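Long-range contacts in beta-lactamase Rm3 (Uncultured bacterium, PDB 5IQK), which probably hydrolyses the amide bond of beta-lactam antibiotics with a pair of zinc ions, as a subclass B3 metallo-beta-lactamase: residues A[73-78]-A[97-102]; A[113-118]-A[155-160]; A[172-177]-A[215-220]; A[177-182]-A[220-225]; A[206-211]-A[252-257]. One frame throughout, in Å; residues are numbered along the deposited sequence.

Contacts 1, 2 and 4 carry zinc ligands; contacts 3 and 5 lie behind contact 4. Contacts 1 and 2 come first in the chain, in series, and share the zinc ion bound by H77 and H155, their centres about 12 Å apart. The segments of contacts 3, 4 and 5 interleave. Contacts 3 and 4 share the strand pair 171-178 with 218-221 and residues Y177 and I220, and contact 4 reaches the other zinc ion through H223. Contact 5, its centre about 11 Å from that of contact 4, packs helix 200-212 against helix 249-269 beside these strands. H77 follows a strand of one sheet, H155 and H223 come from loops of the other, and all meet at the dinuclear site.

Contact 1 of 5, residues A[73-78]-A[97-102]; sequences ILNSHG and VAASPS. With ZN (zinc ion), chain C.
The amide of N75 stands beside A99, with N75 CB 3.9 Å from A99 CB and OD1 also approaching that methyl. CG lies anti to the backbone N (chi1 173°), which brings ND2 to H77 O. Both ends of the amide are used: ND2 gives a hydrogen bond to H77 O at 2.9 Å, almost in the amide plane although the donor stands above the plane of the carbonyl, and OD1 lies 2.9 Å from water 1, which accepts from S100 N. One water thus joins the ends of the two strands. The imidazole of H77 binds the zinc ion through NE2 at 2.1 Å, with water 3 in the ring plane at its edge. Its other nitrogen, ND1, is hydrogen-bonded to D179, and the rings of H79, H82 and H155 crowd round it. Behind this loop the parallel strands are joined by A98 N to I73 O at 2.8 Å and N75 N to A98 O at 2.9 Å. L74 CD2 meets A98 CB at 3.7 Å on the face toward W162; on the other face, under helix 86-93, the I73 and V97 side chains cross. Placing metal ligands just beyond the C-terminal ends of parallel strands is characteristic of the metallo-beta-lactamase fold, and H77 opens its HxHxDH zinc-binding motif.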
# COMPACT_ATOMS: atom_id res chain seq x y z
N ILE A 73 -11.12 -1.72 5.81
CA ILE A 73 -9.94 -0.94 5.43
C ILE A 73 -8.70 -1.82 5.59
O ILE A 73 -8.52 -2.44 6.64
CB ILE A 73 -9.79 0.32 6.30
CG1 ILE A 73 -11.04 1.19 6.19
CG2 ILE A 73 -8.51 1.08 5.92
CD1 ILE A 73 -11.06 2.34 7.16
N LEU A 74 -7.87 -1.88 4.55
CA LEU A 74 -6.66 -2.69 4.58
C LEU A 74 -5.41 -1.82 4.66
O LEU A 74 -5.37 -0.73 4.11
CB LEU A 74 -6.57 -3.58 3.34
CG LEU A 74 -7.86 -4.37 3.08
CD1 LEU A 74 -7.73 -5.20 1.82
CD2 LEU A 74 -8.24 -5.22 4.28
N ASN A 75 -4.40 -2.32 5.35
CA ASN A 75 -3.13 -1.63 5.48
C ASN A 75 -2.01 -2.38 4.75
O ASN A 75 -2.03 -3.61 4.68
CB ASN A 75 -2.77 -1.45 6.96
CG ASN A 75 -1.38 -0.89 7.17
OD1 ASN A 75 -0.50 -1.56 7.73
ND2 ASN A 75 -1.15 0.32 6.69
N SER A 76 -1.06 -1.63 4.20
CA SER A 76 0.13 -2.23 3.61
C SER A 76 1.23 -2.33 4.67
O SER A 76 1.66 -3.43 5.03
CB SER A 76 0.61 -1.42 2.41
OG SER A 76 0.82 -0.07 2.79
N HIS A 77 1.68 -1.19 5.19
CA HIS A 77 2.61 -1.22 6.34
C HIS A 77 2.43 -0.00 7.25
O HIS A 77 1.72 0.95 6.92
CB HIS A 77 4.07 -1.37 5.88
CG HIS A 77 4.63 -0.20 5.12
ND1 HIS A 77 4.39 0.01 3.78
CD2 HIS A 77 5.53 0.76 5.49
CE1 HIS A 77 5.05 1.07 3.37
NE2 HIS A 77 5.75 1.55 4.38
N GLY A 78 3.11 -0.04 8.40
CA GLY A 78 2.82 0.84 9.51
C GLY A 78 3.45 2.22 9.51
O GLY A 78 3.32 2.97 10.48
N VAL A 97 -10.05 -2.25 10.55
CA VAL A 97 -8.81 -2.15 9.80
C VAL A 97 -8.04 -3.47 9.89
O VAL A 97 -7.83 -4.00 10.99
CB VAL A 97 -7.91 -1.00 10.32
CG1 VAL A 97 -6.55 -1.07 9.71
CG2 VAL A 97 -8.56 0.36 10.02
N ALA A 98 -7.62 -4.01 8.75
CA ALA A 98 -6.82 -5.23 8.76
C ALA A 98 -5.36 -4.91 8.46
O ALA A 98 -5.04 -4.18 7.52
CB ALA A 98 -7.36 -6.23 7.75
N ALA A 99 -4.47 -5.46 9.28
CA ALA A 99 -3.04 -5.23 9.14
C ALA A 99 -2.29 -6.44 9.64
O ALA A 99 -2.85 -7.25 10.39
CB ALA A 99 -2.62 -3.99 9.89
N SER A 100 -1.02 -6.57 9.26
CA SER A 100 -0.20 -7.68 9.75
C SER A 100 -0.01 -7.57 11.26
O SER A 100 -0.17 -6.50 11.84
CB SER A 100 1.17 -7.68 9.06
OG SER A 100 1.94 -6.57 9.48
N PRO A 101 0.32 -8.69 11.91
CA PRO A 101 0.59 -8.64 13.36
C PRO A 101 1.63 -7.58 13.69
O PRO A 101 1.46 -6.82 14.64
CB PRO A 101 1.10 -10.05 13.65
CG PRO A 101 0.36 -10.89 12.67
CD PRO A 101 0.28 -10.08 11.41
N SER A 102 2.68 -7.49 12.88
CA SER A 102 3.73 -6.50 13.15
C SER A 102 3.24 -5.06 12.88
O SER A 102 3.44 -4.18 13.71
CB SER A 102 4.98 -6.80 12.33
OG SER A 102 5.93 -5.76 12.47
ZN ZN C . 7.35 2.86 4.36
O HOH W 1 -0.23 -4.44 7.38
O HOH W 2 7.19 3.10 1.80
O HOH W 3 7.17 4.59 3.60

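Contact 2 of 5, residues A[113-118]-A[155-160]; sequences GPDDPQ and HTPGGL. With ZN (zinc ion), chain C.
Beside the zinc site, P117 and D116 of one loop lie against H155 and T156 of another, which carries a zinc ligand. H155 NE2 binds the zinc ion at 2.0 Å, while ND1 is held by N182 O, fixing the rotation of the ring. P117 CG comes within 3.4 Å of H155 O, close to the backbone of the ligand itself. Q118 reaches the same ring from further out: its chain is extended beyond CG and OE1 stops 4.0 Å from H155 CE1, the amide and ring planes 86° apart. D116 runs alongside T156, pointing the same way, and OD1 touches T156 CG2 at 3.5 Å. The other oxygen, OD2, takes Q118 N on its anti lone pair at 2.8 Å, forming an Asx turn, and also bonds to H79, a ligand of the same zinc ion. This second-shell carboxylate holds the orientation of H79 and may polarise its ring. Next to this pair, D115 crosses P157 obliquely, and P157 CG lies 3.5 Å from D115 OD2. D115 O also faces the P157 ring and is buried without a polar partner in the model. Both loops contain a type I turn, G113 to D116 and T156 to G159. The first follows helix 101-109; the second leads into strand 160-168, with G158 O bonded to S100 at the start of that helix.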
# COMPACT_ATOMS: atom_id res chain seq x y z
N GLY A 113 8.22 0.48 16.04
CA GLY A 113 9.08 -0.07 17.07
C GLY A 113 10.52 -0.13 16.62
O GLY A 113 10.85 0.21 15.48
N PRO A 114 11.40 -0.61 17.50
CA PRO A 114 12.85 -0.59 17.31
C PRO A 114 13.31 -1.41 16.11
O PRO A 114 14.40 -1.14 15.61
CB PRO A 114 13.37 -1.21 18.61
CG PRO A 114 12.31 -0.96 19.62
CD PRO A 114 11.02 -1.06 18.86
N ASP A 115 12.50 -2.35 15.63
CA ASP A 115 12.87 -3.14 14.45
C ASP A 115 12.58 -2.44 13.12
O ASP A 115 12.91 -2.96 12.06
CB ASP A 115 12.19 -4.52 14.48
CG ASP A 115 10.69 -4.46 14.72
OD1 ASP A 115 10.17 -3.39 15.13
OD2 ASP A 115 10.02 -5.50 14.52
N ASP A 116 12.02 -1.24 13.16
CA ASP A 116 11.71 -0.53 11.92
C ASP A 116 12.96 0.19 11.42
O ASP A 116 13.67 0.83 12.21
CB ASP A 116 10.57 0.45 12.13
CG ASP A 116 9.94 0.90 10.83
OD1 ASP A 116 8.82 0.43 10.53
OD2 ASP A 116 10.56 1.72 10.10
N PRO A 117 13.24 0.08 10.12
CA PRO A 117 14.40 0.81 9.58
C PRO A 117 14.29 2.33 9.80
O PRO A 117 15.33 3.01 9.77
CB PRO A 117 14.38 0.46 8.09
CG PRO A 117 13.70 -0.88 8.05
CD PRO A 117 12.66 -0.84 9.13
N GLN A 118 13.08 2.84 10.04
CA GLN A 118 12.92 4.27 10.30
C GLN A 118 12.44 4.59 11.72
O GLN A 118 11.90 5.68 11.97
CB GLN A 118 11.98 4.87 9.25
CG GLN A 118 12.52 4.67 7.84
CD GLN A 118 11.66 5.29 6.77
OE1 GLN A 118 11.28 4.62 5.80
NE2 GLN A 118 11.37 6.58 6.91
N HIS A 155 11.02 -3.76 3.74
CA HIS A 155 11.00 -2.32 3.92
C HIS A 155 10.57 -2.01 5.35
O HIS A 155 11.05 -1.05 5.96
CB HIS A 155 10.07 -1.67 2.88
CG HIS A 155 9.76 -0.23 3.12
ND1 HIS A 155 10.59 0.80 2.70
CD2 HIS A 155 8.69 0.37 3.70
CE1 HIS A 155 10.05 1.96 3.04
NE2 HIS A 155 8.89 1.72 3.63
N THR A 156 9.67 -2.84 5.88
CA THR A 156 9.35 -2.90 7.32
C THR A 156 9.14 -4.37 7.67
O THR A 156 8.90 -5.19 6.77
CB THR A 156 8.09 -2.11 7.71
OG1 THR A 156 6.94 -2.74 7.13
CG2 THR A 156 8.16 -0.67 7.25
N PRO A 157 9.22 -4.73 8.96
CA PRO A 157 8.99 -6.14 9.33
C PRO A 157 7.57 -6.57 9.08
O PRO A 157 7.32 -7.78 9.05
CB PRO A 157 9.30 -6.17 10.82
CG PRO A 157 10.26 -5.06 11.01
CD PRO A 157 9.80 -3.97 10.09
N GLY A 158 6.66 -5.61 8.91
CA GLY A 158 5.24 -5.95 8.83
C GLY A 158 4.57 -5.77 7.48
O GLY A 158 3.34 -5.83 7.40
N GLY A 159 5.36 -5.59 6.43
CA GLY A 159 4.81 -5.31 5.12
C GLY A 159 3.82 -6.34 4.61
O GLY A 159 4.03 -7.57 4.75
N LEU A 160 2.72 -5.85 4.05
CA LEU A 160 1.69 -6.70 3.46
C LEU A 160 1.30 -6.25 2.05
O LEU A 160 1.08 -5.08 1.82
CB LEU A 160 0.43 -6.68 4.31
CG LEU A 160 0.11 -7.68 5.41
CD1 LEU A 160 -1.33 -7.41 5.79
CD2 LEU A 160 0.30 -9.10 4.92
ZN ZN C . 7.35 2.86 4.36
O HOH W 2 7.19 3.10 1.80
O HOH W 3 7.17 4.59 3.60

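Contact 3 of 5, residues A[172-177]-A[215-220]; sequences CLNMVY and PCDVLI
Strands 172-177 and 218-220 run parallel, 4.8 Å apart at closest approach and 13° off true alignment, with M175, V176 and Y177 opposite V218, L219 and I220. V176 faces the neighbouring strand with both its backbone N and O: V176 N donates to V218 O at 2.8 Å, and V176 O accepts from I220 N at 2.8 Å. Where the second strand begins, N174 O takes two donors, D217 N and V218 N. D217 OD2 accepts from N174 N at 2.8 Å in an almost straight bond (178°) on the anti side of the carboxylate; this side-chain bond extends the pairing one residue before the first bridge, M175 with V218. The pair belongs to a beta-alpha-beta unit whose crossover is helix 200-212, with strand 218-221 at the sheet edge. Bent at chi2 and chi3, M175 lies alongside V218, pointing the same way, with M175 CE 3.6 Å from V218 CB. The opposite face carries V176, whose CG1 meets L219 CD1 at 3.9 Å and whose CG2 touches C216 SG, itself in a disulfide with C250. Y177 crosses I220 at about a right angle, I220 O lying over one face of its ring, while its OH bonds D46.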
# COMPACT_ATOMS: atom_id res chain seq x y z
N CYS A 172 -12.19 -11.08 -16.32
CA CYS A 172 -11.62 -10.85 -15.00
C CYS A 172 -10.12 -10.58 -15.08
O CYS A 172 -9.42 -11.21 -15.86
CB CYS A 172 -11.89 -12.03 -14.08
SG CYS A 172 -13.67 -12.20 -13.64
N LEU A 173 -9.64 -9.65 -14.27
CA LEU A 173 -8.21 -9.43 -14.21
C LEU A 173 -7.72 -9.59 -12.78
O LEU A 173 -8.47 -9.37 -11.83
CB LEU A 173 -7.85 -8.04 -14.74
CG LEU A 173 -8.06 -7.84 -16.24
CD1 LEU A 173 -7.61 -6.45 -16.63
CD2 LEU A 173 -7.33 -8.90 -17.03
N ASN A 174 -6.46 -10.00 -12.64
CA ASN A 174 -5.83 -10.11 -11.33
C ASN A 174 -5.23 -8.78 -10.90
O ASN A 174 -4.37 -8.22 -11.58
CB ASN A 174 -4.76 -11.20 -11.34
CG ASN A 174 -5.32 -12.56 -11.69
OD1 ASN A 174 -6.32 -12.99 -11.12
ND2 ASN A 174 -4.70 -13.23 -12.66
N MET A 175 -5.72 -8.27 -9.77
CA MET A 175 -5.28 -6.98 -9.25
C MET A 175 -4.27 -7.21 -8.14
O MET A 175 -4.39 -8.15 -7.36
CB MET A 175 -6.45 -6.17 -8.72
CG MET A 175 -7.70 -6.24 -9.59
SD MET A 175 -7.48 -5.57 -11.24
CE MET A 175 -7.51 -3.81 -10.87
N VAL A 176 -3.28 -6.34 -8.09
CA VAL A 176 -2.25 -6.44 -7.07
C VAL A 176 -1.99 -5.06 -6.48
O VAL A 176 -1.74 -4.11 -7.22
CB VAL A 176 -0.93 -7.01 -7.64
CG1 VAL A 176 0.16 -7.03 -6.55
CG2 VAL A 176 -1.14 -8.42 -8.22
N TYR A 177 -2.06 -4.96 -5.15
CA TYR A 177 -1.60 -3.79 -4.44
C TYR A 177 -0.30 -4.21 -3.76
O TYR A 177 -0.34 -4.98 -2.81
CB TYR A 177 -2.63 -3.30 -3.41
CG TYR A 177 -2.29 -1.96 -2.77
CD1 TYR A 177 -2.85 -0.79 -3.27
CD2 TYR A 177 -1.42 -1.87 -1.69
CE1 TYR A 177 -2.55 0.44 -2.70
CE2 TYR A 177 -1.11 -0.64 -1.12
CZ TYR A 177 -1.68 0.51 -1.62
OH TYR A 177 -1.39 1.72 -1.06
N PRO A 215 0.11 -13.82 -9.79
CA PRO A 215 -0.71 -13.43 -10.95
C PRO A 215 -0.90 -11.92 -10.89
O PRO A 215 -1.26 -11.40 -9.83
CB PRO A 215 -2.02 -14.19 -10.74
CG PRO A 215 -1.64 -15.36 -9.86
CD PRO A 215 -0.56 -14.82 -8.95
N CYS A 216 -0.60 -11.21 -11.97
CA CYS A 216 -0.45 -9.77 -11.87
C CYS A 216 -0.86 -9.01 -13.13
O CYS A 216 -0.00 -8.61 -13.91
CB CYS A 216 1.00 -9.45 -11.52
SG CYS A 216 1.37 -7.72 -11.15
N ASP A 217 -2.16 -8.80 -13.33
CA ASP A 217 -2.62 -8.03 -14.48
C ASP A 217 -2.59 -6.52 -14.28
O ASP A 217 -2.16 -5.78 -15.17
CB ASP A 217 -4.03 -8.46 -14.88
CG ASP A 217 -4.08 -9.88 -15.37
OD1 ASP A 217 -3.18 -10.26 -16.15
OD2 ASP A 217 -5.00 -10.62 -14.96
N VAL A 218 -3.09 -6.05 -13.14
CA VAL A 218 -3.05 -4.63 -12.82
C VAL A 218 -2.36 -4.37 -11.48
O VAL A 218 -2.83 -4.79 -10.41
CB VAL A 218 -4.46 -3.98 -12.79
CG1 VAL A 218 -4.36 -2.50 -12.45
CG2 VAL A 218 -5.18 -4.18 -14.13
N LEU A 219 -1.24 -3.66 -11.55
CA LEU A 219 -0.44 -3.35 -10.37
C LEU A 219 -0.65 -1.91 -9.90
O LEU A 219 -0.56 -0.97 -10.68
CB LEU A 219 1.04 -3.59 -10.65
CG LEU A 219 2.03 -3.15 -9.57
CD1 LEU A 219 1.79 -3.98 -8.31
CD2 LEU A 219 3.48 -3.27 -10.03
N ILE A 220 -0.90 -1.77 -8.60
CA ILE A 220 -0.79 -0.49 -7.92
C ILE A 220 0.24 -0.63 -6.79
O ILE A 220 0.08 -1.47 -5.90
CB ILE A 220 -2.12 0.01 -7.34
CG1 ILE A 220 -3.21 0.04 -8.42
CG2 ILE A 220 -1.94 1.39 -6.72
CD1 ILE A 220 -4.07 -1.22 -8.44

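Contact 4 of 5, residues A[177-182]-A[220-225]; sequences YADSIN and ISAHPE. With ZN (zinc ion), chain D.
S180 and H223 meet beside the zinc ion: S180 OG lies 3.4 Å from H223 CD2, at the edge of the imidazole and near its plane. H223 NE2 binds the metal at 2.0 Å, and D81 and H82 are its other protein ligands. Water 2, 2.4 Å from the zinc, is also hydrogen-bonded to S180 OG at 2.6 Å. With OG anti to the carbonyl carbon (chi1 -59°), the serine hydroxyl is turned to the CD2 edge of H223 and to water 2. Behind them, A222 CB packs 3.9 Å from S180 N and also touches A178 O. Y177 OH comes within 3.6 Å of A222 CA. S221 OG donates to H223 O at 2.7 Å from above the carbonyl plane, which ties the S221 side chain to the backbone of the ligand. Further back, the strand ladder ends with A178 N to I220 O and A222 N to A178 O, the latter at 3.0 Å. D179 OD1 is hydrogen-bonded to H77 ND1, a second-shell partner for a ligand of the neighbouring zinc ion. The ends of strands 171-178 and 218-221 are packed against helix 249-269 through Y253, with helix 200-212 beside it against A178 and I181.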
# COMPACT_ATOMS: atom_id res chain seq x y z
N TYR A 177 -2.06 -4.96 -5.15
CA TYR A 177 -1.60 -3.79 -4.44
C TYR A 177 -0.30 -4.21 -3.76
O TYR A 177 -0.34 -4.98 -2.81
CB TYR A 177 -2.63 -3.30 -3.41
CG TYR A 177 -2.29 -1.96 -2.77
CD1 TYR A 177 -2.85 -0.79 -3.27
CD2 TYR A 177 -1.42 -1.87 -1.69
CE1 TYR A 177 -2.55 0.44 -2.70
CE2 TYR A 177 -1.11 -0.64 -1.12
CZ TYR A 177 -1.68 0.51 -1.62
OH TYR A 177 -1.39 1.72 -1.06
N ALA A 178 0.83 -3.74 -4.28
CA ALA A 178 2.13 -4.17 -3.78
C ALA A 178 2.66 -3.19 -2.76
O ALA A 178 2.72 -1.99 -3.00
CB ALA A 178 3.12 -4.34 -4.91
N ASP A 179 3.05 -3.72 -1.61
CA ASP A 179 3.66 -2.89 -0.60
C ASP A 179 5.03 -2.40 -1.08
O ASP A 179 5.64 -2.98 -1.98
CB ASP A 179 3.81 -3.65 0.72
CG ASP A 179 4.13 -2.71 1.87
OD1 ASP A 179 3.88 -1.48 1.73
OD2 ASP A 179 4.65 -3.20 2.89
N SER A 180 5.50 -1.33 -0.45
CA SER A 180 6.90 -0.91 -0.61
C SER A 180 7.83 -2.05 -0.30
O SER A 180 7.65 -2.74 0.71
CB SER A 180 7.21 0.26 0.33
OG SER A 180 6.36 1.36 0.07
N ILE A 181 8.84 -2.26 -1.15
CA ILE A 181 9.90 -3.23 -0.90
C ILE A 181 11.26 -2.59 -1.15
O ILE A 181 12.25 -3.28 -1.45
CB ILE A 181 9.74 -4.48 -1.79
CG1 ILE A 181 9.53 -4.08 -3.24
CG2 ILE A 181 8.57 -5.32 -1.30
CD1 ILE A 181 9.56 -5.24 -4.21
N ASN A 182 11.32 -1.26 -1.03
CA ASN A 182 12.57 -0.56 -1.23
C ASN A 182 13.38 -0.48 0.06
O ASN A 182 12.87 -0.12 1.12
CB ASN A 182 12.31 0.85 -1.82
CG ASN A 182 11.40 1.73 -0.96
OD1 ASN A 182 10.48 1.26 -0.29
ND2 ASN A 182 11.65 3.04 -1.01
N ILE A 220 -0.90 -1.77 -8.60
CA ILE A 220 -0.79 -0.49 -7.92
C ILE A 220 0.24 -0.63 -6.79
O ILE A 220 0.08 -1.47 -5.90
CB ILE A 220 -2.12 0.01 -7.34
CG1 ILE A 220 -3.21 0.04 -8.42
CG2 ILE A 220 -1.94 1.39 -6.72
CD1 ILE A 220 -4.07 -1.22 -8.44
N SER A 221 1.30 0.16 -6.83
CA SER A 221 2.29 0.14 -5.74
C SER A 221 1.96 1.19 -4.68
O SER A 221 1.42 2.25 -5.00
CB SER A 221 3.71 0.38 -6.29
OG SER A 221 3.71 1.51 -7.14
N ALA A 222 2.31 0.90 -3.43
CA ALA A 222 2.00 1.77 -2.30
C ALA A 222 2.47 3.21 -2.56
O ALA A 222 1.77 4.16 -2.23
CB ALA A 222 2.64 1.22 -1.02
N HIS A 223 3.64 3.34 -3.18
CA HIS A 223 4.05 4.63 -3.75
C HIS A 223 3.83 4.53 -5.26
O HIS A 223 4.53 3.77 -5.92
CB HIS A 223 5.52 4.96 -3.41
CG HIS A 223 5.74 5.36 -1.98
ND1 HIS A 223 5.98 6.66 -1.59
CD2 HIS A 223 5.76 4.62 -0.85
CE1 HIS A 223 6.12 6.70 -0.28
NE2 HIS A 223 6.01 5.47 0.19
N PRO A 224 2.82 5.25 -5.80
CA PRO A 224 2.32 5.00 -7.16
C PRO A 224 3.37 5.13 -8.27
O PRO A 224 3.31 4.35 -9.21
CB PRO A 224 1.20 6.04 -7.33
CG PRO A 224 1.48 7.09 -6.32
CD PRO A 224 2.10 6.36 -5.15
N GLU A 225 4.32 6.06 -8.17
CA GLU A 225 5.31 6.21 -9.23
C GLU A 225 6.20 4.97 -9.36
O GLU A 225 6.82 4.77 -10.41
CB GLU A 225 6.19 7.45 -9.01
CG GLU A 225 5.72 8.37 -7.90
CD GLU A 225 5.98 7.80 -6.52
OE1 GLU A 225 5.03 7.77 -5.71
OE2 GLU A 225 7.12 7.37 -6.25
ZN ZN D . 5.71 4.93 2.12
O HOH W 2 7.19 3.10 1.80
O HOH W 3 7.17 4.59 3.60

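Contact 5 of 5, residues A[206-211]-A[252-257]; sequences HSFETL and AYVAAA
F208 leans across V254 and reaches A257 one turn further along the opposing helix. Its CB touches V254 CG1 at 3.6 Å. CG, anti to the carbonyl carbon (chi1 -65°), stays 4.0 Å from that same methyl, and CD1 also remains in touch with it. Beyond, CE1 meets A257 CB at 3.7 Å, and the tip, CZ, ends 3.8 Å from A257 O. The phenyl ring thus lies obliquely to both the valine and alanine methyls, and the two side chains F208 and V254 cross at a slant; R258 and L261, also of helix 249-269, continue the wall round the ring. The two helices, 200-212 and 249-269, run close to antiparallel: the short segments here make an angle of 161° and come to 9.3 Å between axes. They form part of the helical layer on the outside of the sandwich, where helix 200-212 is the crossover between strands 171-178 and 218-221. V254 points toward the other helix with its methyls divided. CG1 serves F208, while CG2 meets L211 CB at 3.6 Å; the F208 carbonyl oxygen lies close to both. One turn from F208, L211 sends CD1 to the edge of the Y253 ring, 4.2 Å from CE2 and near the ring plane. No hydrogen bond crosses between the segments, and the touching side chains are buried. Y253 extends inward past A178 of strand 171-178 and I181 of the loop that follows it, with its OH bonded to D179 O.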
# COMPACT_ATOMS: atom_id res chain seq x y z
N HIS A 206 12.67 -13.07 0.29
CA HIS A 206 11.49 -13.91 0.20
C HIS A 206 10.32 -13.09 -0.38
O HIS A 206 9.47 -13.63 -1.09
CB HIS A 206 11.16 -14.54 1.55
CG HIS A 206 10.06 -15.57 1.49
ND1 HIS A 206 10.29 -16.87 1.11
CD2 HIS A 206 8.74 -15.49 1.79
CE1 HIS A 206 9.16 -17.55 1.15
NE2 HIS A 206 8.21 -16.74 1.56
N SER A 207 10.27 -11.80 -0.04
CA SER A 207 9.25 -10.90 -0.60
C SER A 207 9.44 -10.73 -2.10
O SER A 207 8.46 -10.75 -2.85
CB SER A 207 9.29 -9.52 0.09
OG SER A 207 8.81 -9.64 1.42
N PHE A 208 10.69 -10.57 -2.54
CA PHE A 208 11.01 -10.55 -3.98
C PHE A 208 10.45 -11.80 -4.68
O PHE A 208 9.86 -11.71 -5.76
CB PHE A 208 12.52 -10.46 -4.21
CG PHE A 208 13.16 -9.17 -3.73
CD1 PHE A 208 12.41 -8.04 -3.47
CD2 PHE A 208 14.54 -9.11 -3.57
CE1 PHE A 208 13.02 -6.86 -3.03
CE2 PHE A 208 15.15 -7.94 -3.15
CZ PHE A 208 14.40 -6.81 -2.88
N GLU A 209 10.66 -12.96 -4.06
CA GLU A 209 10.18 -14.22 -4.60
C GLU A 209 8.66 -14.26 -4.65
O GLU A 209 8.07 -14.72 -5.62
CB GLU A 209 10.67 -15.37 -3.72
CG GLU A 209 12.17 -15.59 -3.72
CD GLU A 209 12.62 -16.44 -2.55
OE1 GLU A 209 11.75 -16.94 -1.82
OE2 GLU A 209 13.84 -16.64 -2.40
N THR A 210 8.03 -13.77 -3.58
CA THR A 210 6.57 -13.79 -3.46
C THR A 210 5.92 -12.91 -4.52
O THR A 210 5.01 -13.35 -5.24
CB THR A 210 6.13 -13.29 -2.07
OG1 THR A 210 6.53 -14.25 -1.08
CG2 THR A 210 4.61 -13.12 -2.02
N LEU A 211 6.39 -11.68 -4.61
CA LEU A 211 5.76 -10.72 -5.50
C LEU A 211 5.98 -11.07 -6.96
O LEU A 211 5.06 -10.91 -7.78
CB LEU A 211 6.26 -9.31 -5.20
CG LEU A 211 5.63 -8.62 -3.98
CD1 LEU A 211 6.41 -7.36 -3.61
CD2 LEU A 211 4.17 -8.26 -4.27
N ALA A 252 8.72 -6.65 -12.99
CA ALA A 252 9.55 -5.47 -13.19
C ALA A 252 9.73 -4.70 -11.88
O ALA A 252 10.78 -4.13 -11.63
CB ALA A 252 8.94 -4.57 -14.25
N TYR A 253 8.68 -4.69 -11.07
CA TYR A 253 8.69 -4.05 -9.76
C TYR A 253 9.73 -4.70 -8.86
O TYR A 253 10.52 -4.01 -8.18
CB TYR A 253 7.30 -4.15 -9.15
CG TYR A 253 7.08 -3.47 -7.81
CD1 TYR A 253 7.03 -2.09 -7.71
CD2 TYR A 253 6.86 -4.22 -6.66
CE1 TYR A 253 6.78 -1.47 -6.49
CE2 TYR A 253 6.61 -3.61 -5.43
CZ TYR A 253 6.58 -2.24 -5.36
OH TYR A 253 6.33 -1.63 -4.15
N VAL A 254 9.75 -6.02 -8.86
CA VAL A 254 10.74 -6.76 -8.07
C VAL A 254 12.15 -6.55 -8.62
O VAL A 254 13.11 -6.37 -7.86
CB VAL A 254 10.42 -8.26 -8.02
CG1 VAL A 254 11.56 -9.04 -7.34
CG2 VAL A 254 9.10 -8.49 -7.30
N ALA A 255 12.28 -6.58 -9.94
CA ALA A 255 13.59 -6.39 -10.56
C ALA A 255 14.21 -5.05 -10.14
O ALA A 255 15.39 -4.99 -9.80
CB ALA A 255 13.48 -6.47 -12.07
N ALA A 256 13.39 -3.99 -10.12
CA ALA A 256 13.86 -2.66 -9.73
C ALA A 256 14.27 -2.61 -8.25
O ALA A 256 15.26 -1.96 -7.89
CB ALA A 256 12.78 -1.62 -10.01
N ALA A 257 13.51 -3.30 -7.42
CA ALA A 257 13.79 -3.35 -5.99
C ALA A 257 15.05 -4.16 -5.71
O ALA A 257 15.80 -3.84 -4.79
CB ALA A 257 12.61 -3.94 -5.25